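Side-chain contacts in probable mannosyltransferase KTR4 (Saccharomyces cerevisiae, PDB 5A07), which belongs to a family of yeast mannosyltransferases with a GT-A type fold and holds guanosine-5'-diphosphate and a manganese ion in its ligand pocket: residues Glu117-Ile120 and Ser121-Gln125; Ser156-Pro159 and Lys160-Val164; Asp307-Gly311 and Tyr312-His316. All blocks are in the same frame, centred on the assembly; numbering follows the deposited sequence.

Interaction 1: residues Glu117-Ile120 and Ser121-Gln125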
ATOM      1  N   GLU B 117     -20.598  10.199   3.409  1.00 18.77           N
ATOM      2  CA  GLU B 117     -20.959  10.290   1.980  1.00 21.57           C
ATOM      3  C   GLU B 117     -19.869   9.803   1.032  1.00 16.72           C
ATOM      4  O   GLU B 117     -20.162   9.128   0.041  1.00 18.54           O
ATOM      5  CB  GLU B 117     -21.305  11.730   1.641  1.00 24.18           C
ATOM      6  CG  GLU B 117     -22.534  12.206   2.279  1.00 26.27           C
ATOM      7  CD  GLU B 117     -22.783  13.684   1.928  1.00 34.35           C
ATOM      8  OE1 GLU B 117     -22.006  14.572   2.418  1.00 29.51           O
ATOM      9  OE2 GLU B 117     -23.754  13.893   1.129  1.00 28.79           O
ATOM     10  N   ASP B 118     -18.643  10.073   1.390  1.00 16.03           N
ATOM     11  CA  ASP B 118     -17.465   9.748   0.562  1.00 17.47           C
ATOM     12  C   ASP B 118     -17.157   8.278   0.635  1.00 16.87           C
ATOM     13  O   ASP B 118     -16.732   7.695  -0.329  1.00 17.80           O
ATOM     14  CB  ASP B 118     -16.279  10.606   1.027  1.00 19.04           C
ATOM     15  CG  ASP B 118     -16.353  12.016   0.474  1.00 31.10           C
ATOM     16  OD1 ASP B 118     -17.224  12.260  -0.410  1.00 33.61           O
ATOM     17  OD2 ASP B 118     -15.579  12.873   0.898  1.00 35.20           O
ATOM     18  N   ILE B 119     -17.362   7.674   1.788  1.00 15.25           N
ATOM     19  CA  ILE B 119     -17.193   6.226   1.877  1.00 16.03           C
ATOM     20  C   ILE B 119     -18.284   5.498   1.207  1.00 16.83           C
ATOM     21  O   ILE B 119     -18.036   4.451   0.559  1.00 17.31           O
ATOM     22  CB  ILE B 119     -16.921   5.717   3.331  1.00 15.91           C
ATOM     23  CG1 ILE B 119     -16.228   4.357   3.279  1.00 16.09           C
ATOM     24  CG2 ILE B 119     -18.205   5.640   4.174  1.00 17.15           C
ATOM     25  CD1 ILE B 119     -14.848   4.283   2.675  1.00 16.81           C
ATOM     26  N   ILE B 120     -19.512   6.009   1.253  1.00 17.08           N
ATOM     27  CA  ILE B 120     -20.565   5.409   0.458  1.00 17.22           C
ATOM     28  C   ILE B 120     -20.230   5.329  -1.049  1.00 16.30           C
ATOM     29  O   ILE B 120     -20.503   4.321  -1.739  1.00 18.16           O
ATOM     30  CB  ILE B 120     -21.912   6.145   0.720  1.00 17.69           C
ATOM     31  CG1 ILE B 120     -22.495   5.661   2.061  1.00 18.99           C
ATOM     32  CG2 ILE B 120     -22.908   5.837  -0.422  1.00 20.26           C
ATOM     33  CD1 ILE B 120     -23.729   6.464   2.492  1.00 20.13           C
ATOM     34  N   SER B 121     -19.705   6.420  -1.547  1.00 16.28           N
ATOM     35  CA  SER B 121     -19.308   6.540  -2.968  1.00 18.60           C
ATOM     36  C   SER B 121     -18.287   5.400  -3.324  1.00 16.35           C
ATOM     37  O   SER B 121     -18.475   4.623  -4.302  1.00 16.31           O
ATOM     38  CB  SER B 121     -18.671   7.916  -3.145  1.00 20.16           C
ATOM     39  OG  SER B 121     -18.291   8.029  -4.474  1.00 26.65           O
ATOM     40  N   SER B 122     -17.331   5.219  -2.441  1.00 14.12           N
ATOM     41  CA  SER B 122     -16.323   4.154  -2.612  1.00 14.93           C
ATOM     42  C   SER B 122     -16.944   2.792  -2.563  1.00 14.28           C
ATOM     43  O   SER B 122     -16.638   1.947  -3.405  1.00 16.59           O
ATOM     44  CB  SER B 122     -15.215   4.268  -1.552  1.00 14.65           C
ATOM     45  OG  SER B 122     -14.558   5.501  -1.574  1.00 15.52           O
ATOM     46  N   ILE B 123     -17.821   2.557  -1.610  1.00 13.90           N
ATOM     47  CA  ILE B 123     -18.468   1.272  -1.449  1.00 14.87           C
ATOM     48  C   ILE B 123     -19.311   0.924  -2.655  1.00 15.56           C
ATOM     49  O   ILE B 123     -19.283  -0.176  -3.153  1.00 15.07           O
ATOM     50  CB  ILE B 123     -19.278   1.272  -0.174  1.00 15.87           C
ATOM     51  CG1 ILE B 123     -18.359   1.298   1.052  1.00 17.28           C
ATOM     52  CG2 ILE B 123     -20.142   0.092  -0.144  1.00 17.74           C
ATOM     53  CD1 ILE B 123     -19.093   1.741   2.326  1.00 17.34           C
ATOM     54  N   GLN B 124     -20.038   1.904  -3.180  1.00 16.93           N
ATOM     55  CA  GLN B 124     -20.908   1.639  -4.329  1.00 16.53           C
ATOM     56  C   GLN B 124     -20.096   1.214  -5.572  1.00 16.51           C
ATOM     57  O   GLN B 124     -20.473   0.306  -6.323  1.00 17.52           O
ATOM     58  CB  GLN B 124     -21.749   2.897  -4.649  1.00 17.82           C
ATOM     59  CG  GLN B 124     -22.861   3.067  -3.605  1.00 18.58           C
ATOM     60  CD  GLN B 124     -23.684   4.313  -3.825  1.00 19.83           C
ATOM     61  OE1 GLN B 124     -23.128   5.299  -4.229  1.00 18.00           O
ATOM     62  NE2 GLN B 124     -24.945   4.299  -3.428  1.00 16.03           N
ATOM     63  N   GLN B 125     -19.015   1.868  -5.785  1.00 16.86           N
ATOM     64  CA  GLN B 125     -18.121   1.462  -6.844  1.00 20.57           C
ATOM     65  C   GLN B 125     -17.457   0.111  -6.648  1.00 17.54           C
ATOM     66  O   GLN B 125     -17.319  -0.688  -7.629  1.00 17.02           O
ATOM     67  CB  GLN B 125     -17.091   2.562  -7.034  1.00 21.96           C
ATOM     68  CG  GLN B 125     -17.848   3.737  -7.647  1.00 22.11           C
ATOM     69  CD  GLN B 125     -16.915   4.786  -7.934  1.00 24.36           C
ATOM     70  OE1 GLN B 125     -16.763   5.671  -7.102  1.00 36.03           O
ATOM     71  NE2 GLN B 125     -16.118   4.591  -8.925  1.00 20.72           N
TER
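Ile119 and Ile123 meet one helical turn apart on the inward side of helix 116-131, with CG1 of Ile119 lying 4.0 Å from CD1 of Ile123. The two side chains cross obliquely. Ile123 carries its CG1 branch back beside its own backbone N (chi1 -69°), and this brings CG1 to 3.2 Å from Ile119 O. The same carbonyl takes the amide of Ile123, with N to O at 2.9 Å. Both isoleucines are buried and share Ile154 of helix 148-156 as a neighbour, while Ile123 also reaches Tyr138 and Phe140 of strand 138-142. Ser122, buried as well, has its OG hydrogen-bonded to Glu232 O and Val235 N.

The other side of the turn is looser. Ile120 puts its CG2 methyl 3.8 Å from CD of Gln124, whose chain runs extended beyond CG past the Ile120 carbonyl. The Gln124 amide nitrogen of the backbone reaches Ile120 O at 2.9 Å. Toward the start, the backbone ladder is slacker: Ser121 N to Glu117 O is 3.2 Å, and the bond from Ser122 N to Asp118 O is weak at 3.3 Å. Glu117 and Gln124 themselves are exposed.

The helix is thus amphipathic here. Aliphatic branches meet the sheet and the neighbouring helix, Glu117 and Gln124 face solvent, and the buried Ser122 hydroxyl is satisfied by main-chain atoms of the loop that includes the manganese ligand Glu232.

Interaction 2: residues Ser156-Pro159 and Lys160-Val164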
ATOM      1  N   SER B 156     -28.222   1.347   4.356  1.00 19.94           N
ATOM      2  CA  SER B 156     -29.247   1.689   3.351  1.00 21.86           C
ATOM      3  C   SER B 156     -28.714   1.504   1.919  1.00 23.47           C
ATOM      4  O   SER B 156     -29.517   1.378   0.978  1.00 20.50           O
ATOM      5  CB  SER B 156     -29.730   3.140   3.593  1.00 23.38           C
ATOM      6  OG  SER B 156     -28.763   4.064   3.162  1.00 21.28           O
ATOM      7  N   ILE B 157     -27.363   1.522   1.728  1.00 21.68           N
ATOM      8  CA  ILE B 157     -26.838   1.490   0.365  1.00 21.57           C
ATOM      9  C   ILE B 157     -26.267   0.141  -0.037  1.00 22.73           C
ATOM     10  O   ILE B 157     -25.758  -0.002  -1.131  1.00 22.80           O
ATOM     11  CB  ILE B 157     -25.897   2.697   0.097  1.00 21.43           C
ATOM     12  CG1 ILE B 157     -24.765   2.784   1.130  1.00 22.38           C
ATOM     13  CG2 ILE B 157     -26.701   3.965   0.162  1.00 23.12           C
ATOM     14  CD1 ILE B 157     -23.596   1.935   0.760  1.00 22.44           C
ATOM     15  N   LEU B 158     -26.375  -0.861   0.838  1.00 22.07           N
ATOM     16  CA  LEU B 158     -25.887  -2.197   0.592  1.00 21.28           C
ATOM     17  C   LEU B 158     -27.013  -3.171   0.530  1.00 24.66           C
ATOM     18  O   LEU B 158     -28.028  -2.936   1.140  1.00 22.39           O
ATOM     19  CB  LEU B 158     -24.942  -2.613   1.730  1.00 21.55           C
ATOM     20  CG  LEU B 158     -23.505  -2.040   1.655  1.00 21.62           C
ATOM     21  CD1 LEU B 158     -22.750  -2.312   2.962  1.00 22.18           C
ATOM     22  CD2 LEU B 158     -22.741  -2.605   0.472  1.00 21.37           C
ATOM     23  N   PRO B 159     -26.828  -4.311  -0.134  1.00 25.82           N
ATOM     24  CA  PRO B 159     -27.884  -5.310  -0.057  1.00 26.95           C
ATOM     25  C   PRO B 159     -28.156  -5.752   1.355  1.00 29.30           C
ATOM     26  O   PRO B 159     -27.287  -5.688   2.265  1.00 21.53           O
ATOM     27  CB  PRO B 159     -27.343  -6.474  -0.847  1.00 29.09           C
ATOM     28  CG  PRO B 159     -26.365  -5.854  -1.769  1.00 28.55           C
ATOM     29  CD  PRO B 159     -25.745  -4.709  -1.030  1.00 26.59           C
ATOM     30  N   LYS B 160     -29.388  -6.207   1.569  1.00 28.54           N
ATOM     31  CA  LYS B 160     -29.811  -6.592   2.921  1.00 33.80           C
ATOM     32  C   LYS B 160     -28.961  -7.745   3.489  1.00 31.29           C
ATOM     33  O   LYS B 160     -28.728  -7.838   4.679  1.00 31.69           O
ATOM     34  CB  LYS B 160     -31.323  -6.917   2.837  1.00 41.11           C
ATOM     35  CG  LYS B 160     -31.885  -8.030   3.675  1.00 47.16           C
ATOM     36  CD  LYS B 160     -33.238  -8.490   3.098  1.00 50.63           C
ATOM     37  CE  LYS B 160     -33.751  -9.665   3.892  1.00 50.93           C
ATOM     38  NZ  LYS B 160     -34.104  -9.149   5.235  1.00 57.43           N
ATOM     39  N   ASP B 161     -28.490  -8.635   2.649  1.00 28.52           N
ATOM     40  CA  ASP B 161     -27.675  -9.765   3.179  1.00 36.35           C
ATOM     41  C   ASP B 161     -26.164  -9.435   3.409  1.00 31.90           C
ATOM     42  O   ASP B 161     -25.412 -10.281   3.831  1.00 27.30           O
ATOM     43  CB  ASP B 161     -27.773 -10.991   2.226  1.00 43.45           C
ATOM     44  CG  ASP B 161     -27.421 -10.651   0.750  1.00 55.64           C
ATOM     45  OD1 ASP B 161     -27.534  -9.463   0.349  1.00 71.92           O
ATOM     46  OD2 ASP B 161     -27.060 -11.570  -0.023  1.00 64.59           O
ATOM     47  N   ARG B 162     -25.703  -8.240   3.061  1.00 26.97           N
ATOM     48  CA  ARG B 162     -24.313  -7.938   3.221  1.00 22.09           C
ATOM     49  C   ARG B 162     -24.040  -7.744   4.702  1.00 21.13           C
ATOM     50  O   ARG B 162     -24.672  -6.955   5.386  1.00 22.23           O
ATOM     51  CB  ARG B 162     -23.934  -6.657   2.485  1.00 21.85           C
ATOM     52  CG  ARG B 162     -22.422  -6.403   2.401  1.00 22.23           C
ATOM     53  CD  ARG B 162     -21.729  -7.368   1.425  1.00 23.10           C
ATOM     54  NE  ARG B 162     -22.030  -7.137   0.022  1.00 21.71           N
ATOM     55  CZ  ARG B 162     -22.853  -7.888  -0.730  1.00 22.76           C
ATOM     56  NH1 ARG B 162     -23.443  -8.975  -0.223  1.00 19.94           N
ATOM     57  NH2 ARG B 162     -23.161  -7.513  -1.940  1.00 22.18           N
ATOM     58  N   VAL B 163     -23.031  -8.431   5.180  1.00 20.24           N
ATOM     59  CA  VAL B 163     -22.598  -8.262   6.611  1.00 21.61           C
ATOM     60  C   VAL B 163     -21.729  -7.038   6.777  1.00 20.90           C
ATOM     61  O   VAL B 163     -20.773  -6.828   5.964  1.00 17.81           O
ATOM     62  CB  VAL B 163     -21.859  -9.519   7.039  1.00 24.12           C
ATOM     63  CG1 VAL B 163     -21.249  -9.352   8.436  1.00 25.71           C
ATOM     64  CG2 VAL B 163     -22.834 -10.665   6.954  1.00 26.79           C
ATOM     65  N   VAL B 164     -22.102  -6.164   7.741  1.00 18.78           N
ATOM     66  CA  VAL B 164     -21.349  -5.020   8.126  1.00 19.91           C
ATOM     67  C   VAL B 164     -21.047  -5.042   9.638  1.00 21.52           C
ATOM     68  O   VAL B 164     -21.934  -5.353  10.408  1.00 22.98           O
ATOM     69  CB  VAL B 164     -22.021  -3.721   7.729  1.00 20.28           C
ATOM     70  CG1 VAL B 164     -22.223  -3.690   6.203  1.00 22.40           C
ATOM     71  CG2 VAL B 164     -23.399  -3.620   8.374  1.00 23.48           C
TER
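Pro159 and Arg162 are the ends of a type I beta turn, closed by the amide of Arg162 on Pro159 O at 3.1 Å. The N-H points well at the oxygen (162°). Lys160 and Asp161 fill the turn's corners.

Beyond the backbone bond, the Arg162 side chain lies alongside the proline ring, both pointing the same way. Bends at chi2 and chi3 (72° and 70°) fold the arginine so that NH2 comes 3.6 Å from Pro159 CG, and Pro159 CD covers one face of the guanidinium. The charge is met by Glu127, which forms a salt bridge with NH2. At the outer corner, OD1 of Asp161 swings back to 3.2 Å from Pro159 CB. Leu158 is buried; its CD1 methyl packs against CG1 of Val164 at 3.6 Å and touches Arg162 CG at 4.1 Å, the leucine and arginine side chains crossing roughly at right angles.

The turn therefore reverses the chain between helix 148-156 and strand 164-168. Leu158, just before the turn, rests on Ile123 and Glu127 of helix 116-131 and on Tyr138 of strand 138-142, and Arg162 touches Asn131 at the end of that helix and the same tyrosine.

Interaction 3: residues Asp307-Gly311 and Tyr312-His316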
ATOM      1  N   ASP B 307      19.429  10.823  -1.542  1.00 26.02           N
ATOM      2  CA  ASP B 307      20.448  11.534  -0.734  1.00 29.31           C
ATOM      3  C   ASP B 307      19.878  12.046   0.548  1.00 30.75           C
ATOM      4  O   ASP B 307      20.508  11.927   1.567  1.00 29.38           O
ATOM      5  CB  ASP B 307      20.977  12.751  -1.473  1.00 34.04           C
ATOM      6  CG  ASP B 307      21.855  12.380  -2.587  1.00 42.19           C
ATOM      7  OD1 ASP B 307      22.374  11.213  -2.646  1.00 42.25           O
ATOM      8  OD2 ASP B 307      21.994  13.267  -3.432  1.00 49.13           O
ATOM      9  N   TYR B 308      18.651  12.570   0.505  1.00 28.12           N
ATOM     10  CA  TYR B 308      18.080  13.088   1.735  1.00 30.31           C
ATOM     11  C   TYR B 308      17.892  12.027   2.805  1.00 29.84           C
ATOM     12  O   TYR B 308      18.111  12.264   3.969  1.00 29.21           O
ATOM     13  CB  TYR B 308      16.776  13.834   1.422  1.00 32.72           C
ATOM     14  CG  TYR B 308      16.173  14.492   2.619  1.00 34.27           C
ATOM     15  CD1 TYR B 308      15.384  13.772   3.506  1.00 37.70           C
ATOM     16  CD2 TYR B 308      16.428  15.838   2.906  1.00 35.93           C
ATOM     17  CE1 TYR B 308      14.838  14.347   4.625  1.00 34.84           C
ATOM     18  CE2 TYR B 308      15.883  16.421   4.053  1.00 37.67           C
ATOM     19  CZ  TYR B 308      15.086  15.670   4.891  1.00 36.70           C
ATOM     20  OH  TYR B 308      14.538  16.213   6.018  1.00 42.96           O
ATOM     21  N   THR B 309      17.535  10.801   2.431  1.00 27.78           N
ATOM     22  CA  THR B 309      17.238   9.744   3.411  1.00 24.57           C
ATOM     23  C   THR B 309      18.445   8.940   3.699  1.00 22.86           C
ATOM     24  O   THR B 309      18.430   7.949   4.474  1.00 22.37           O
ATOM     25  CB  THR B 309      16.178   8.752   2.836  1.00 25.62           C
ATOM     26  OG1 THR B 309      16.675   8.276   1.575  1.00 26.44           O
ATOM     27  CG2 THR B 309      14.819   9.455   2.594  1.00 23.90           C
ATOM     28  N   GLN B 310      19.504   9.283   2.983  1.00 28.13           N
ATOM     29  CA  GLN B 310      20.762   8.561   3.133  1.00 29.05           C
ATOM     30  C   GLN B 310      20.622   7.094   2.794  1.00 26.90           C
ATOM     31  O   GLN B 310      21.094   6.216   3.515  1.00 28.03           O
ATOM     32  CB  GLN B 310      21.334   8.742   4.556  1.00 36.42           C
ATOM     33  CG  GLN B 310      21.717  10.197   4.895  1.00 41.04           C
ATOM     34  CD  GLN B 310      22.134  10.317   6.356  1.00 43.93           C
ATOM     35  OE1 GLN B 310      23.183   9.836   6.755  1.00 45.15           O
ATOM     36  NE2 GLN B 310      21.247  10.846   7.173  1.00 50.06           N
ATOM     37  N   GLY B 311      19.959   6.824   1.657  1.00 25.55           N
ATOM     38  CA  GLY B 311      19.998   5.480   1.090  1.00 25.21           C
ATOM     39  C   GLY B 311      18.679   4.835   0.663  1.00 23.84           C
ATOM     40  O   GLY B 311      18.697   3.681   0.286  1.00 22.23           O
ATOM     41  N   TYR B 312      17.562   5.569   0.713  1.00 24.78           N
ATOM     42  CA  TYR B 312      16.245   4.988   0.390  1.00 24.07           C
ATOM     43  C   TYR B 312      15.636   5.755  -0.751  1.00 23.05           C
ATOM     44  O   TYR B 312      15.533   6.981  -0.732  1.00 22.73           O
ATOM     45  CB  TYR B 312      15.327   5.044   1.611  1.00 25.00           C
ATOM     46  CG  TYR B 312      13.870   4.603   1.435  1.00 21.33           C
ATOM     47  CD1 TYR B 312      13.496   3.588   0.569  1.00 22.13           C
ATOM     48  CD2 TYR B 312      12.882   5.144   2.260  1.00 21.08           C
ATOM     49  CE1 TYR B 312      12.137   3.199   0.456  1.00 21.12           C
ATOM     50  CE2 TYR B 312      11.552   4.752   2.141  1.00 21.85           C
ATOM     51  CZ  TYR B 312      11.188   3.780   1.234  1.00 17.87           C
ATOM     52  OH  TYR B 312       9.852   3.410   1.161  1.00 21.37           O
ATOM     53  N   SER B 313      15.226   5.035  -1.781  1.00 19.67           N
ATOM     54  CA  SER B 313      14.579   5.660  -2.935  1.00 19.98           C
ATOM     55  C   SER B 313      13.328   6.448  -2.582  1.00 17.11           C
ATOM     56  O   SER B 313      12.965   7.360  -3.282  1.00 18.87           O
ATOM     57  CB  SER B 313      14.198   4.545  -3.956  1.00 22.05           C
ATOM     58  OG  SER B 313      13.247   3.633  -3.343  1.00 20.04           O
ATOM     59  N   THR B 314      12.708   6.024  -1.506  1.00 18.77           N
ATOM     60  CA  THR B 314      11.389   6.450  -0.994  1.00 19.79           C
ATOM     61  C   THR B 314      10.260   5.808  -1.742  1.00 19.36           C
ATOM     62  O   THR B 314       9.077   6.114  -1.493  1.00 20.70           O
ATOM     63  CB  THR B 314      11.204   7.966  -0.845  1.00 21.29           C
ATOM     64  OG1 THR B 314      11.037   8.565  -2.134  1.00 22.96           O
ATOM     65  CG2 THR B 314      12.380   8.570  -0.160  1.00 23.68           C
ATOM     66  N   CYS B 315      10.555   4.838  -2.623  1.00 19.69           N
ATOM     67  CA  CYS B 315       9.454   4.114  -3.302  1.00 20.53           C
ATOM     68  C   CYS B 315       8.639   3.302  -2.300  1.00 18.88           C
ATOM     69  O   CYS B 315       9.164   2.704  -1.357  1.00 18.76           O
ATOM     70  CB  CYS B 315       9.997   3.211  -4.390  1.00 21.95           C
ATOM     71  SG  CYS B 315      10.701   4.186  -5.733  1.00 21.24           S
ATOM     72  N   HIS B 316       7.300   3.328  -2.488  1.00 18.53           N
ATOM     73  CA  HIS B 316       6.400   2.615  -1.648  1.00 18.11           C
ATOM     74  C   HIS B 316       5.127   2.218  -2.383  1.00 15.70           C
ATOM     75  O   HIS B 316       4.742   2.868  -3.351  1.00 15.65           O
ATOM     76  CB  HIS B 316       6.092   3.449  -0.383  1.00 18.72           C
ATOM     77  CG  HIS B 316       5.409   4.750  -0.667  1.00 19.47           C
ATOM     78  ND1 HIS B 316       6.080   5.891  -1.086  1.00 21.53           N
ATOM     79  CD2 HIS B 316       4.107   5.075  -0.639  1.00 19.28           C
ATOM     80  CE1 HIS B 316       5.204   6.858  -1.273  1.00 22.37           C
ATOM     81  NE2 HIS B 316       4.005   6.397  -0.992  1.00 19.61           N
TER
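Thr309 meets Tyr312 through a hydroxyl that its chi1 of 54° sets between its own backbone N and carbonyl carbon. From there OG1 lies 2.9 Å from Tyr312 O and 3.5 Å from Tyr312 CB. Whether its proton goes to that carbonyl is not settled, because Asn305 O, one turn back in the helix, also accepts from it. The same torsion turns the CG2 methyl of Thr309 toward Thr314, where the two CG2 methyls meet at 3.8 Å.

CG of Tyr312 is anti to the backbone N (chi1 175°), which carries the ring along the following residues. One face of the ring takes the backbone N of Thr314, 3.3 Å above the plane and offset toward the rim. At the far end OH donates to Cys315 O at 2.7 Å, from above that carbonyl's plane. Trp273 meets the ring with its plane turned by about 15°, and Pro356 and Leu360 of helix 354-365 pack on it as well.

The loop is tied down further by its polar groups. Ser313 OG accepts from Cys315 N at 3.0 Å, and it is also bonded to Trp295 O. ND1 of His316 donates to Thr314 O at 3.0 Å, with the oxygen in the ring plane and the N-H aimed straight at it, which fixes the imidazole's rotation. Cys315 is joined to Cys417 by a disulfide.

Gln310, with positive phi, ends helix 303-308 in a Schellman motif. Gly311 then turns the chain into the loop, Ser313 forms an ST turn, and His316 begins the short strand 316-317 beside strand 256-262 in the mixed sheet of this GT-A type fold.

In the fold
Interactions 1 and 2 form one continuous patch, their centres about 13 Å apart. Ile120 CG1 meets Ile157 CG1 at 3.8 Å, and Ile123 CG2 lies equally close to Leu158 CD2, so the loop before strand 164-168 packs against helix 116-131 of the beta-alpha-beta unit formed with strands 105-110 and 138-142. Interaction 1 lies near the nucleotide: the side chain of Ile119 is about 6 Å from guanosine-5'-diphosphate, and that of Ser122 about 9 Å from the manganese ion. Interaction 3 lies across the chain's centre, its own centre about 34 Å from that of interaction 1 and about 43 Å from that of interaction 2, at another part of the mixed sheet.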